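Local coordinates for rhogap protein (PDB 1F7C) that switches off Rho-family GTPases, acting through this RhoGAP (BH) domain of GRAF as a GTPase-activating protein for RhoA and Cdc42, at residues 131-143 / 207-220. Numbering follows the deposited sequence.
Sequences ESRVSEIHSLVHR and ILIENHEKIFNTVP
The His-138 side chain, projecting from helix 131-141, lies with its ring between Ile-215 and Pro-220 and carries much of the contact. CB rests against Ile-215 CG1 at 4.1 Å. CG extends opposite the backbone N (chi1 -177°), which sends the ring out to the extended segment 218-220 that follows helix 212-217. CD2 faces Ile-215 O near the end of that helix, while ND1 and CE1 lie against Pro-220, and CE1 also passes Thr-218 OG1 at 3.4 Å. At the tip NE2 donates to Thr-218 O (2.9 Å, N-H...O 157°); the acceptor sits in the ring plane, but the donor stands above the plane of that carbonyl. Pro-220 CB covers one face of the His-138 ring, and Ile-215 CA makes a CH-pi contact with the opposite face. Covered on both faces and bonded at NE2, the ring probably has little freedom to turn. An alanine here would probably leave Thr-218 O without this donor and open a gap between Ile-215 and Pro-220, leaving segment 218-220 less firmly held. One turn on, His-142 lays its ring face against Pro-220 CD, while Ile-215 O lies at its edge. Inward, Val-141 parts its methyls, CG1 to Phe-216 CE2 and CG2 to Ile-215 CG2 and Leu-208 CD2. Ile-137 crosses Ile-207 at a slant, CD1 to CD1 at 3.5 Å, and Val-134 CG2 reaches Asn-211 ND2, whose amide is held by Ile-207 O. Phe-216 also stacks on His-153 of helix 146-164. The axes of helices 131-141 and 212-217 approach to 9.3 Å, at 38°; helix 131-141 packs through apolar side chains on helices 198-210 and 212-217, with segment 218-220 folded over its histidines, in the all-helical RhoGAP fold and away from the predicted arginine finger, Arg-60.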
ATOM      1  N   GLU A 131      21.570   0.129   5.815  1.00 70.36           N
ATOM      2  CA  GLU A 131      21.166  -1.080   6.529  1.00 69.87           C
ATOM      3  C   GLU A 131      20.504  -0.841   7.878  1.00 67.43           C
ATOM      4  O   GLU A 131      19.716  -1.665   8.343  1.00 67.38           O
ATOM      5  CB  GLU A 131      22.362  -2.001   6.725  1.00 72.87           C
ATOM      6  CG  GLU A 131      22.884  -2.597   5.446  1.00 78.06           C
ATOM      7  CD  GLU A 131      23.993  -3.585   5.702  1.00 81.53           C
ATOM      8  OE1 GLU A 131      25.056  -3.164   6.214  1.00 83.17           O
ATOM      9  OE2 GLU A 131      23.798  -4.785   5.402  1.00 83.97           O
ATOM     10  N   SER A 132      20.840   0.269   8.522  1.00 64.11           N
ATOM     11  CA  SER A 132      20.235   0.584   9.807  1.00 61.29           C
ATOM     12  C   SER A 132      18.769   0.934   9.572  1.00 58.43           C
ATOM     13  O   SER A 132      17.925   0.748  10.446  1.00 58.59           O
ATOM     14  CB  SER A 132      20.962   1.759  10.464  1.00 62.18           C
ATOM     15  OG  SER A 132      22.289   1.401  10.808  1.00 63.13           O
ATOM     16  N   ARG A 133      18.478   1.429   8.373  1.00 55.57           N
ATOM     17  CA  ARG A 133      17.123   1.805   7.994  1.00 53.57           C
ATOM     18  C   ARG A 133      16.187   0.610   7.891  1.00 50.87           C
ATOM     19  O   ARG A 133      15.047   0.664   8.349  1.00 51.05           O
ATOM     20  CB  ARG A 133      17.135   2.560   6.663  1.00 54.34           C
ATOM     21  CG  ARG A 133      17.237   4.053   6.840  1.00 57.20           C
ATOM     22  CD  ARG A 133      17.164   4.797   5.529  1.00 58.46           C
ATOM     23  NE  ARG A 133      18.339   4.548   4.710  1.00 62.01           N
ATOM     24  CZ  ARG A 133      18.740   5.346   3.727  1.00 64.29           C
ATOM     25  NH1 ARG A 133      18.054   6.449   3.447  1.00 66.04           N
ATOM     26  NH2 ARG A 133      19.827   5.042   3.028  1.00 64.11           N
ATOM     27  N   VAL A 134      16.668  -0.468   7.288  1.00 47.78           N
ATOM     28  CA  VAL A 134      15.853  -1.660   7.139  1.00 44.71           C
ATOM     29  C   VAL A 134      15.599  -2.338   8.488  1.00 43.56           C
ATOM     30  O   VAL A 134      14.476  -2.768   8.766  1.00 43.90           O
ATOM     31  CB  VAL A 134      16.512  -2.641   6.150  1.00 42.18           C
ATOM     32  CG1 VAL A 134      15.681  -3.902   6.012  1.00 43.45           C
ATOM     33  CG2 VAL A 134      16.647  -1.969   4.805  1.00 41.92           C
ATOM     34  N   SER A 135      16.630  -2.408   9.328  1.00 42.27           N
ATOM     35  CA  SER A 135      16.528  -3.035  10.647  1.00 40.55           C
ATOM     36  C   SER A 135      15.476  -2.374  11.527  1.00 38.55           C
ATOM     37  O   SER A 135      14.622  -3.050  12.093  1.00 36.90           O
ATOM     38  CB  SER A 135      17.877  -2.972  11.358  1.00 41.55           C
ATOM     39  OG  SER A 135      18.925  -3.196  10.441  1.00 45.87           O
ATOM     40  N   GLU A 136      15.553  -1.052  11.654  1.00 39.75           N
ATOM     41  CA  GLU A 136      14.595  -0.299  12.470  1.00 41.16           C
ATOM     42  C   GLU A 136      13.170  -0.434  11.961  1.00 37.69           C
ATOM     43  O   GLU A 136      12.242  -0.630  12.743  1.00 38.05           O
ATOM     44  CB  GLU A 136      14.974   1.188  12.518  1.00 44.94           C
ATOM     45  CG  GLU A 136      15.921   1.535  13.657  1.00 52.91           C
ATOM     46  CD  GLU A 136      15.292   1.314  15.031  1.00 56.53           C
ATOM     47  OE1 GLU A 136      16.036   1.369  16.035  1.00 61.45           O
ATOM     48  OE2 GLU A 136      14.060   1.096  15.112  1.00 55.77           O
ATOM     49  N   ILE A 137      13.004  -0.326  10.649  1.00 34.62           N
ATOM     50  CA  ILE A 137      11.693  -0.442  10.043  1.00 32.38           C
ATOM     51  C   ILE A 137      11.195  -1.870  10.228  1.00 32.67           C
ATOM     52  O   ILE A 137      10.020  -2.093  10.520  1.00 31.23           O
ATOM     53  CB  ILE A 137      11.758  -0.045   8.548  1.00 31.31           C
ATOM     54  CG1 ILE A 137      11.973   1.471   8.459  1.00 31.84           C
ATOM     55  CG2 ILE A 137      10.481  -0.463   7.818  1.00 28.51           C
ATOM     56  CD1 ILE A 137      12.170   2.027   7.072  1.00 34.51           C
ATOM     57  N   HIS A 138      12.100  -2.833  10.082  1.00 32.54           N
ATOM     58  CA  HIS A 138      11.751  -4.238  10.250  1.00 34.05           C
ATOM     59  C   HIS A 138      11.177  -4.443  11.655  1.00 34.20           C
ATOM     60  O   HIS A 138      10.105  -5.019  11.825  1.00 32.80           O
ATOM     61  CB  HIS A 138      12.989  -5.121  10.065  1.00 35.13           C
ATOM     62  CG  HIS A 138      12.708  -6.589  10.155  1.00 36.22           C
ATOM     63  ND1 HIS A 138      13.705  -7.537  10.185  1.00 37.45           N
ATOM     64  CD2 HIS A 138      11.539  -7.274  10.202  1.00 38.36           C
ATOM     65  CE1 HIS A 138      13.166  -8.742  10.247  1.00 38.26           C
ATOM     66  NE2 HIS A 138      11.852  -8.610  10.258  1.00 39.64           N
ATOM     67  N   SER A 139      11.909  -3.969  12.654  1.00 35.90           N
ATOM     68  CA  SER A 139      11.480  -4.069  14.039  1.00 37.97           C
ATOM     69  C   SER A 139      10.157  -3.331  14.279  1.00 37.26           C
ATOM     70  O   SER A 139       9.291  -3.805  15.021  1.00 37.44           O
ATOM     71  CB  SER A 139      12.554  -3.489  14.953  1.00 39.21           C
ATOM     72  OG  SER A 139      12.036  -3.340  16.258  1.00 47.40           O
ATOM     73  N   LEU A 140      10.004  -2.168  13.653  1.00 35.22           N
ATOM     74  CA  LEU A 140       8.777  -1.389  13.803  1.00 32.97           C
ATOM     75  C   LEU A 140       7.565  -2.100  13.209  1.00 31.73           C
ATOM     76  O   LEU A 140       6.459  -1.987  13.731  1.00 32.95           O
ATOM     77  CB  LEU A 140       8.933  -0.008  13.154  1.00 31.04           C
ATOM     78  CG  LEU A 140       9.812   0.979  13.933  1.00 31.54           C
ATOM     79  CD1 LEU A 140      10.046   2.230  13.097  1.00 30.96           C
ATOM     80  CD2 LEU A 140       9.136   1.344  15.251  1.00 27.64           C
ATOM     81  N   VAL A 141       7.764  -2.827  12.116  1.00 29.53           N
ATOM     82  CA  VAL A 141       6.659  -3.535  11.492  1.00 26.85           C
ATOM     83  C   VAL A 141       6.160  -4.661  12.377  1.00 27.00           C
ATOM     84  O   VAL A 141       4.959  -4.933  12.426  1.00 28.13           O
ATOM     85  CB  VAL A 141       7.054  -4.124  10.112  1.00 27.37           C
ATOM     86  CG1 VAL A 141       5.957  -5.067   9.610  1.00 24.17           C
ATOM     87  CG2 VAL A 141       7.288  -2.994   9.107  1.00 22.76           C
ATOM     88  N   HIS A 142       7.073  -5.323  13.076  1.00 29.13           N
ATOM     89  CA  HIS A 142       6.680  -6.429  13.937  1.00 33.45           C
ATOM     90  C   HIS A 142       6.041  -6.014  15.251  1.00 33.35           C
ATOM     91  O   HIS A 142       5.567  -6.857  16.010  1.00 33.02           O
ATOM     92  CB  HIS A 142       7.863  -7.371  14.179  1.00 34.63           C
ATOM     93  CG  HIS A 142       7.982  -8.429  13.133  1.00 41.22           C
ATOM     94  ND1 HIS A 142       8.377  -8.153  11.840  1.00 41.36           N
ATOM     95  CD2 HIS A 142       7.641  -9.741  13.151  1.00 42.87           C
ATOM     96  CE1 HIS A 142       8.268  -9.246  11.107  1.00 42.22           C
ATOM     97  NE2 HIS A 142       7.824 -10.224  11.878  1.00 42.45           N
ATOM     98  N   ARG A 143       6.014  -4.711  15.500  1.00 33.55           N
ATOM     99  CA  ARG A 143       5.399  -4.199  16.699  1.00 35.54           C
ATOM    100  C   ARG A 143       3.966  -3.734  16.434  1.00 34.26           C
ATOM    101  O   ARG A 143       3.212  -3.463  17.366  1.00 35.56           O
ATOM    102  CB  ARG A 143       6.271  -3.087  17.282  1.00 39.50           C
ATOM    103  CG  ARG A 143       7.580  -3.649  17.827  1.00 44.39           C
ATOM    104  CD  ARG A 143       8.312  -2.666  18.701  1.00 50.88           C
ATOM    105  NE  ARG A 143       9.068  -1.689  17.934  1.00 57.23           N
ATOM    106  CZ  ARG A 143       9.542  -0.556  18.439  1.00 61.39           C
ATOM    107  NH1 ARG A 143       9.328  -0.254  19.716  1.00 63.65           N
ATOM    108  NH2 ARG A 143      10.242   0.269  17.674  1.00 63.58           N
ATOM    109  N   ILE A 207      11.327   1.228   0.935  1.00 28.29           N
ATOM    110  CA  ILE A 207      12.047   0.233   1.709  1.00 29.13           C
ATOM    111  C   ILE A 207      11.190  -1.012   1.935  1.00 27.93           C
ATOM    112  O   ILE A 207      11.676  -2.130   1.851  1.00 28.46           O
ATOM    113  CB  ILE A 207      12.487   0.803   3.070  1.00 30.42           C
ATOM    114  CG1 ILE A 207      13.552   1.883   2.856  1.00 32.08           C
ATOM    115  CG2 ILE A 207      13.041  -0.309   3.950  1.00 30.83           C
ATOM    116  CD1 ILE A 207      13.841   2.739   4.088  1.00 31.50           C
ATOM    117  N   LEU A 208       9.908  -0.814   2.209  1.00 28.85           N
ATOM    118  CA  LEU A 208       9.005  -1.933   2.444  1.00 27.89           C
ATOM    119  C   LEU A 208       8.768  -2.777   1.202  1.00 27.60           C
ATOM    120  O   LEU A 208       8.556  -3.985   1.308  1.00 28.36           O
ATOM    121  CB  LEU A 208       7.667  -1.436   2.988  1.00 26.42           C
ATOM    122  CG  LEU A 208       7.688  -0.931   4.437  1.00 29.07           C
ATOM    123  CD1 LEU A 208       6.293  -0.487   4.838  1.00 25.36           C
ATOM    124  CD2 LEU A 208       8.176  -2.031   5.361  1.00 25.60           C
ATOM    125  N   ILE A 209       8.787  -2.145   0.030  1.00 27.57           N
ATOM    126  CA  ILE A 209       8.588  -2.862  -1.229  1.00 27.52           C
ATOM    127  C   ILE A 209       9.846  -3.679  -1.564  1.00 28.74           C
ATOM    128  O   ILE A 209       9.764  -4.863  -1.882  1.00 27.98           O
ATOM    129  CB  ILE A 209       8.294  -1.884  -2.403  1.00 27.10           C
ATOM    130  CG1 ILE A 209       6.937  -1.206  -2.188  1.00 25.95           C
ATOM    131  CG2 ILE A 209       8.314  -2.630  -3.745  1.00 21.09           C
ATOM    132  CD1 ILE A 209       6.642  -0.097  -3.184  1.00 22.76           C
ATOM    133  N   GLU A 210      11.009  -3.049  -1.450  1.00 28.46           N
ATOM    134  CA  GLU A 210      12.258  -3.720  -1.764  1.00 31.26           C
ATOM    135  C   GLU A 210      12.755  -4.782  -0.791  1.00 30.96           C
ATOM    136  O   GLU A 210      13.580  -5.606  -1.164  1.00 31.50           O
ATOM    137  CB  GLU A 210      13.351  -2.680  -2.004  1.00 34.46           C
ATOM    138  CG  GLU A 210      13.261  -2.054  -3.387  1.00 43.92           C
ATOM    139  CD  GLU A 210      14.340  -1.025  -3.644  1.00 50.43           C
ATOM    140  OE1 GLU A 210      15.525  -1.347  -3.417  1.00 55.35           O
ATOM    141  OE2 GLU A 210      14.007   0.099  -4.079  1.00 52.88           O
ATOM    142  N   ASN A 211      12.256  -4.786   0.441  1.00 29.56           N
ATOM    143  CA  ASN A 211      12.704  -5.774   1.416  1.00 28.06           C
ATOM    144  C   ASN A 211      11.527  -6.479   2.054  1.00 28.52           C
ATOM    145  O   ASN A 211      11.621  -6.909   3.206  1.00 27.45           O
ATOM    146  CB  ASN A 211      13.517  -5.099   2.517  1.00 27.57           C
ATOM    147  CG  ASN A 211      14.681  -4.291   1.974  1.00 31.36           C
ATOM    148  OD1 ASN A 211      15.730  -4.836   1.626  1.00 28.68           O
ATOM    149  ND2 ASN A 211      14.494  -2.978   1.887  1.00 31.69           N
ATOM    150  N   HIS A 212      10.428  -6.615   1.315  1.00 27.08           N
ATOM    151  CA  HIS A 212       9.237  -7.238   1.878  1.00 30.82           C
ATOM    152  C   HIS A 212       9.439  -8.683   2.343  1.00 32.05           C
ATOM    153  O   HIS A 212       8.910  -9.074   3.380  1.00 32.29           O
ATOM    154  CB  HIS A 212       8.063  -7.134   0.889  1.00 28.72           C
ATOM    155  CG  HIS A 212       8.181  -8.038  -0.294  1.00 32.46           C
ATOM    156  ND1 HIS A 212       7.640  -9.307  -0.316  1.00 34.39           N
ATOM    157  CD2 HIS A 212       8.804  -7.874  -1.484  1.00 30.96           C
ATOM    158  CE1 HIS A 212       7.926  -9.885  -1.469  1.00 28.76           C
ATOM    159  NE2 HIS A 212       8.630  -9.038  -2.195  1.00 32.60           N
ATOM    160  N   GLU A 213      10.213  -9.469   1.602  1.00 35.16           N
ATOM    161  CA  GLU A 213      10.449 -10.860   1.988  1.00 36.95           C
ATOM    162  C   GLU A 213      11.068 -10.939   3.374  1.00 34.62           C
ATOM    163  O   GLU A 213      10.542 -11.594   4.262  1.00 35.06           O
ATOM    164  CB  GLU A 213      11.376 -11.543   0.984  1.00 40.39           C
ATOM    165  CG  GLU A 213      10.937 -11.380  -0.461  1.00 51.23           C
ATOM    166  CD  GLU A 213      10.815 -12.708  -1.198  1.00 56.56           C
ATOM    167  OE1 GLU A 213      10.490 -12.691  -2.411  1.00 57.77           O
ATOM    168  OE2 GLU A 213      11.038 -13.766  -0.562  1.00 59.81           O
ATOM    169  N   LYS A 214      12.189 -10.257   3.552  1.00 35.13           N
ATOM    170  CA  LYS A 214      12.889 -10.256   4.826  1.00 36.77           C
ATOM    171  C   LYS A 214      12.056  -9.642   5.949  1.00 37.21           C
ATOM    172  O   LYS A 214      11.903 -10.236   7.015  1.00 37.53           O
ATOM    173  CB  LYS A 214      14.211  -9.497   4.688  1.00 38.78           C
ATOM    174  CG  LYS A 214      14.939  -9.257   6.000  1.00 42.70           C
ATOM    175  CD  LYS A 214      16.142  -8.346   5.789  1.00 47.24           C
ATOM    176  CE  LYS A 214      16.840  -7.991   7.103  1.00 50.33           C
ATOM    177  NZ  LYS A 214      17.427  -9.177   7.794  1.00 50.53           N
ATOM    178  N   ILE A 215      11.502  -8.461   5.697  1.00 35.63           N
ATOM    179  CA  ILE A 215      10.713  -7.765   6.698  1.00 33.09           C
ATOM    180  C   ILE A 215       9.467  -8.491   7.182  1.00 33.82           C
ATOM    181  O   ILE A 215       9.224  -8.549   8.391  1.00 31.89           O
ATOM    182  CB  ILE A 215      10.319  -6.359   6.201  1.00 32.27           C
ATOM    183  CG1 ILE A 215      11.541  -5.438   6.265  1.00 31.11           C
ATOM    184  CG2 ILE A 215       9.157  -5.809   7.030  1.00 30.44           C
ATOM    185  CD1 ILE A 215      11.358  -4.140   5.523  1.00 31.14           C
ATOM    186  N   PHE A 216       8.678  -9.045   6.263  1.00 32.45           N
ATOM    187  CA  PHE A 216       7.453  -9.727   6.672  1.00 34.14           C
ATOM    188  C   PHE A 216       7.537 -11.227   6.937  1.00 36.03           C
ATOM    189  O   PHE A 216       6.712 -11.766   7.673  1.00 35.37           O
ATOM    190  CB  PHE A 216       6.332  -9.482   5.659  1.00 32.70           C
ATOM    191  CG  PHE A 216       5.927  -8.045   5.536  1.00 33.32           C
ATOM    192  CD1 PHE A 216       6.499  -7.228   4.564  1.00 31.79           C
ATOM    193  CD2 PHE A 216       4.991  -7.495   6.415  1.00 32.89           C
ATOM    194  CE1 PHE A 216       6.150  -5.886   4.466  1.00 30.21           C
ATOM    195  CE2 PHE A 216       4.634  -6.150   6.329  1.00 26.20           C
ATOM    196  CZ  PHE A 216       5.216  -5.346   5.354  1.00 31.86           C
ATOM    197  N   ASN A 217       8.513 -11.914   6.356  1.00 39.94           N
ATOM    198  CA  ASN A 217       8.586 -13.357   6.569  1.00 42.64           C
ATOM    199  C   ASN A 217       9.551 -13.832   7.643  1.00 42.98           C
ATOM    200  O   ASN A 217       9.615 -15.023   7.926  1.00 46.01           O
ATOM    201  CB  ASN A 217       8.878 -14.069   5.251  1.00 44.65           C
ATOM    202  CG  ASN A 217       7.792 -13.835   4.219  1.00 47.05           C
ATOM    203  OD1 ASN A 217       6.607 -13.804   4.554  1.00 45.92           O
ATOM    204  ND2 ASN A 217       8.188 -13.683   2.958  1.00 47.67           N
ATOM    205  N   THR A 218      10.285 -12.906   8.253  1.00 43.08           N
ATOM    206  CA  THR A 218      11.227 -13.258   9.312  1.00 41.60           C
ATOM    207  C   THR A 218      11.066 -12.300  10.495  1.00 42.95           C
ATOM    208  O   THR A 218      10.591 -11.175  10.334  1.00 41.49           O
ATOM    209  CB  THR A 218      12.691 -13.178   8.819  1.00 40.17           C
ATOM    210  OG1 THR A 218      13.165 -11.833   8.950  1.00 35.57           O
ATOM    211  CG2 THR A 218      12.795 -13.606   7.353  1.00 37.20           C
ATOM    212  N   VAL A 219      11.460 -12.755  11.681  1.00 44.64           N
ATOM    213  CA  VAL A 219      11.388 -11.951  12.899  1.00 47.20           C
ATOM    214  C   VAL A 219      12.655 -11.114  13.019  1.00 48.04           C
ATOM    215  O   VAL A 219      13.742 -11.573  12.688  1.00 48.36           O
ATOM    216  CB  VAL A 219      11.249 -12.847  14.144  1.00 48.99           C
ATOM    217  CG1 VAL A 219      11.472 -12.030  15.413  1.00 49.99           C
ATOM    218  CG2 VAL A 219       9.865 -13.490  14.160  1.00 49.37           C
ATOM    219  N   PRO A 220      12.533  -9.866  13.492  1.00 50.40           N
ATOM    220  CA  PRO A 220      13.736  -9.036  13.612  1.00 53.24           C
ATOM    221  C   PRO A 220      14.833  -9.591  14.525  1.00 56.75           C
ATOM    222  O   PRO A 220      14.561 -10.308  15.495  1.00 56.37           O
ATOM    223  CB  PRO A 220      13.184  -7.684  14.075  1.00 51.91           C
ATOM    224  CG  PRO A 220      11.895  -8.042  14.756  1.00 51.84           C
ATOM    225  CD  PRO A 220      11.326  -9.113  13.872  1.00 49.57           C
TER